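Carbonic anhydrase (Porphyridium purpureum, PDB 1DDZ) probably catalyses the reversible hydration of carbon dioxide to hydrogencarbonate and a proton, as a zinc-dependent beta-class carbonic anhydrase. Local coordinates at residues L113-Q118 with G400-W405. Residues are numbered along the deposited sequence; the frame is centred on the assembly and turned at random.
Sequences LQYAVQ and GLIDNW
Gln114 OE1 accepts two backbone N-H groups at once. Ile402 N donates to Gln114 OE1 at 2.9 Å in a nearly straight bond, 170° at the hydrogen, with the donor lying in the carbonyl plane of the amide. Leu401 N donates to Gln114 OE1, also at 2.9 Å, but this bond is more bent at 140°, and its donor is tilted out of that plane. Two bonds to one oxygen hold the carboxamide in place and give the backbone N-H groups of Leu401 and Ile402 an acceptor. The glutamine reaches them because CG stands anti to its backbone N (chi1 -170°) and the chain beyond is extended.

Ile402 splits its two branches between the neighbours. Its CG2 lies 3.3 Å from Gln114 OE1. The other branch runs to Tyr115, with Ile402 CD1 3.8 Å from Tyr115 CB and CG1 at the ring edge, near the ring plane. An alanine in place of Gln114 would probably leave the amides of Leu401 and Ile402 without their shared acceptor and open a gap beside Ile402 CG2.

Within 400-405, Asn404 ND2 donates to Gly400 O (2.7 Å) and also bonds Ser449 of the second subunit. Tyr115 stacks on Tyr119, whose hydroxyl bonds Asp403. The Tyr115 side chain also comes within about 4 Å, nearest atoms, of the side chain of Asp330, a ligand of the second zinc. The contact thus joins the two carbonic anhydrase family regions of one chain: helix 107-119, packed on strand 69-74 and helix 195-202, meets segment 400-405, which runs into helix 402-405.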
loop_
_atom_site.group_PDB
_atom_site.type_symbol
_atom_site.label_atom_id
_atom_site.label_comp_id
_atom_site.label_asym_id
_atom_site.label_seq_id
_atom_site.Cartn_x
_atom_site.Cartn_y
_atom_site.Cartn_z
ATOM N N LEU A 113 0.101 -10.151 9.506
ATOM C CA LEU A 113 1.043 -10.192 10.634
ATOM C C LEU A 113 0.335 -9.867 11.975
ATOM O O LEU A 113 0.461 -10.606 12.942
ATOM C CB LEU A 113 2.151 -9.145 10.424
ATOM C CG LEU A 113 3.615 -9.410 10.814
ATOM C CD1 LEU A 113 4.311 -8.067 11.170
ATOM C CD2 LEU A 113 3.746 -10.409 11.925
ATOM N N GLN A 114 -0.356 -8.728 12.025
ATOM C CA GLN A 114 -1.040 -8.316 13.220
ATOM C C GLN A 114 -2.119 -9.318 13.631
ATOM O O GLN A 114 -2.269 -9.615 14.813
ATOM C CB GLN A 114 -1.613 -6.917 13.071
ATOM C CG GLN A 114 -2.121 -6.387 14.415
ATOM C CD GLN A 114 -2.414 -4.913 14.398
ATOM O OE1 GLN A 114 -3.162 -4.429 13.559
ATOM N NE2 GLN A 114 -1.832 -4.184 15.337
ATOM N N TYR A 115 -2.843 -9.862 12.662
ATOM C CA TYR A 115 -3.876 -10.849 12.964
ATOM C C TYR A 115 -3.191 -12.073 13.589
ATOM O O TYR A 115 -3.577 -12.520 14.668
ATOM C CB TYR A 115 -4.631 -11.252 11.689
ATOM C CG TYR A 115 -5.820 -12.142 11.941
ATOM C CD1 TYR A 115 -7.051 -11.600 12.323
ATOM C CD2 TYR A 115 -5.726 -13.523 11.785
ATOM C CE1 TYR A 115 -8.169 -12.413 12.541
ATOM C CE2 TYR A 115 -6.831 -14.354 12.000
ATOM C CZ TYR A 115 -8.056 -13.792 12.379
ATOM O OH TYR A 115 -9.161 -14.596 12.595
ATOM N N ALA A 116 -2.145 -12.575 12.937
ATOM C CA ALA A 116 -1.397 -13.730 13.431
ATOM C C ALA A 116 -0.834 -13.498 14.837
ATOM O O ALA A 116 -0.947 -14.359 15.713
ATOM C CB ALA A 116 -0.247 -14.077 12.462
ATOM N N VAL A 117 -0.251 -12.326 15.064
ATOM C CA VAL A 117 0.349 -12.005 16.361
ATOM C C VAL A 117 -0.629 -11.618 17.480
ATOM O O VAL A 117 -0.531 -12.134 18.591
ATOM C CB VAL A 117 1.446 -10.910 16.199
ATOM C CG1 VAL A 117 2.025 -10.511 17.564
ATOM C CG2 VAL A 117 2.565 -11.426 15.259
ATOM N N GLN A 118 -1.546 -10.701 17.207
ATOM C CA GLN A 118 -2.501 -10.268 18.219
ATOM C C GLN A 118 -3.749 -11.137 18.310
ATOM O O GLN A 118 -4.211 -11.425 19.400
ATOM C CB GLN A 118 -2.923 -8.807 18.015
ATOM C CG GLN A 118 -2.051 -7.743 18.694
ATOM C CD GLN A 118 -1.108 -7.078 17.704
ATOM O OE1 GLN A 118 -0.674 -7.710 16.745
ATOM N NE2 GLN A 118 -0.835 -5.794 17.891
ATOM N N GLY A 400 -4.600 -1.017 14.681
ATOM C CA GLY A 400 -4.267 -0.157 13.560
ATOM C C GLY A 400 -4.110 -0.747 12.181
ATOM O O GLY A 400 -4.481 -0.111 11.197
ATOM N N LEU A 401 -3.573 -1.950 12.073
ATOM C CA LEU A 401 -3.394 -2.508 10.748
ATOM C C LEU A 401 -4.472 -3.498 10.338
ATOM O O LEU A 401 -5.093 -3.338 9.288
ATOM C CB LEU A 401 -1.977 -3.083 10.606
ATOM C CG LEU A 401 -1.036 -1.922 10.971
ATOM C CD1 LEU A 401 -0.010 -2.332 11.976
ATOM C CD2 LEU A 401 -0.419 -1.287 9.770
ATOM N N ILE A 402 -4.744 -4.482 11.186
ATOM C CA ILE A 402 -5.731 -5.480 10.850
ATOM C C ILE A 402 -7.150 -4.927 10.835
ATOM O O ILE A 402 -7.890 -5.169 9.883
ATOM C CB ILE A 402 -5.621 -6.723 11.763
ATOM C CG1 ILE A 402 -6.641 -7.773 11.343
ATOM C CG2 ILE A 402 -5.809 -6.361 13.231
ATOM C CD1 ILE A 402 -6.432 -8.315 9.992
ATOM N N ASP A 403 -7.491 -4.064 11.786
ATOM C CA ASP A 403 -8.858 -3.562 11.822
ATOM C C ASP A 403 -9.243 -2.515 10.786
ATOM O O ASP A 403 -10.415 -2.384 10.451
ATOM C CB ASP A 403 -9.286 -3.233 13.253
ATOM C CG ASP A 403 -9.153 -4.456 14.187
ATOM O OD1 ASP A 403 -9.575 -5.577 13.814
ATOM O OD2 ASP A 403 -8.582 -4.320 15.285
ATOM N N ASN A 404 -8.259 -1.816 10.213
ATOM C CA ASN A 404 -8.561 -0.867 9.131
ATOM C C ASN A 404 -8.686 -1.651 7.821
ATOM O O ASN A 404 -9.545 -1.382 6.976
ATOM C CB ASN A 404 -7.533 0.255 9.078
ATOM C CG ASN A 404 -7.717 1.216 10.218
ATOM O OD1 ASN A 404 -8.835 1.648 10.489
ATOM N ND2 ASN A 404 -6.644 1.478 10.970
ATOM N N TRP A 405 -7.860 -2.676 7.681
ATOM C CA TRP A 405 -7.951 -3.587 6.538
ATOM C C TRP A 405 -9.395 -4.233 6.503
ATOM O O TRP A 405 -10.062 -4.233 5.467
ATOM C CB TRP A 405 -6.875 -4.669 6.706
ATOM C CG TRP A 405 -6.964 -5.860 5.789
ATOM C CD1 TRP A 405 -7.548 -7.061 6.067
ATOM C CD2 TRP A 405 -6.396 -5.987 4.474
ATOM N NE1 TRP A 405 -7.383 -7.925 5.007
ATOM C CE2 TRP A 405 -6.678 -7.294 4.021
ATOM C CE3 TRP A 405 -5.675 -5.131 3.640
ATOM C CZ2 TRP A 405 -6.258 -7.760 2.777
ATOM C CZ3 TRP A 405 -5.260 -5.601 2.404
ATOM C CH2 TRP A 405 -5.551 -6.900 1.986
#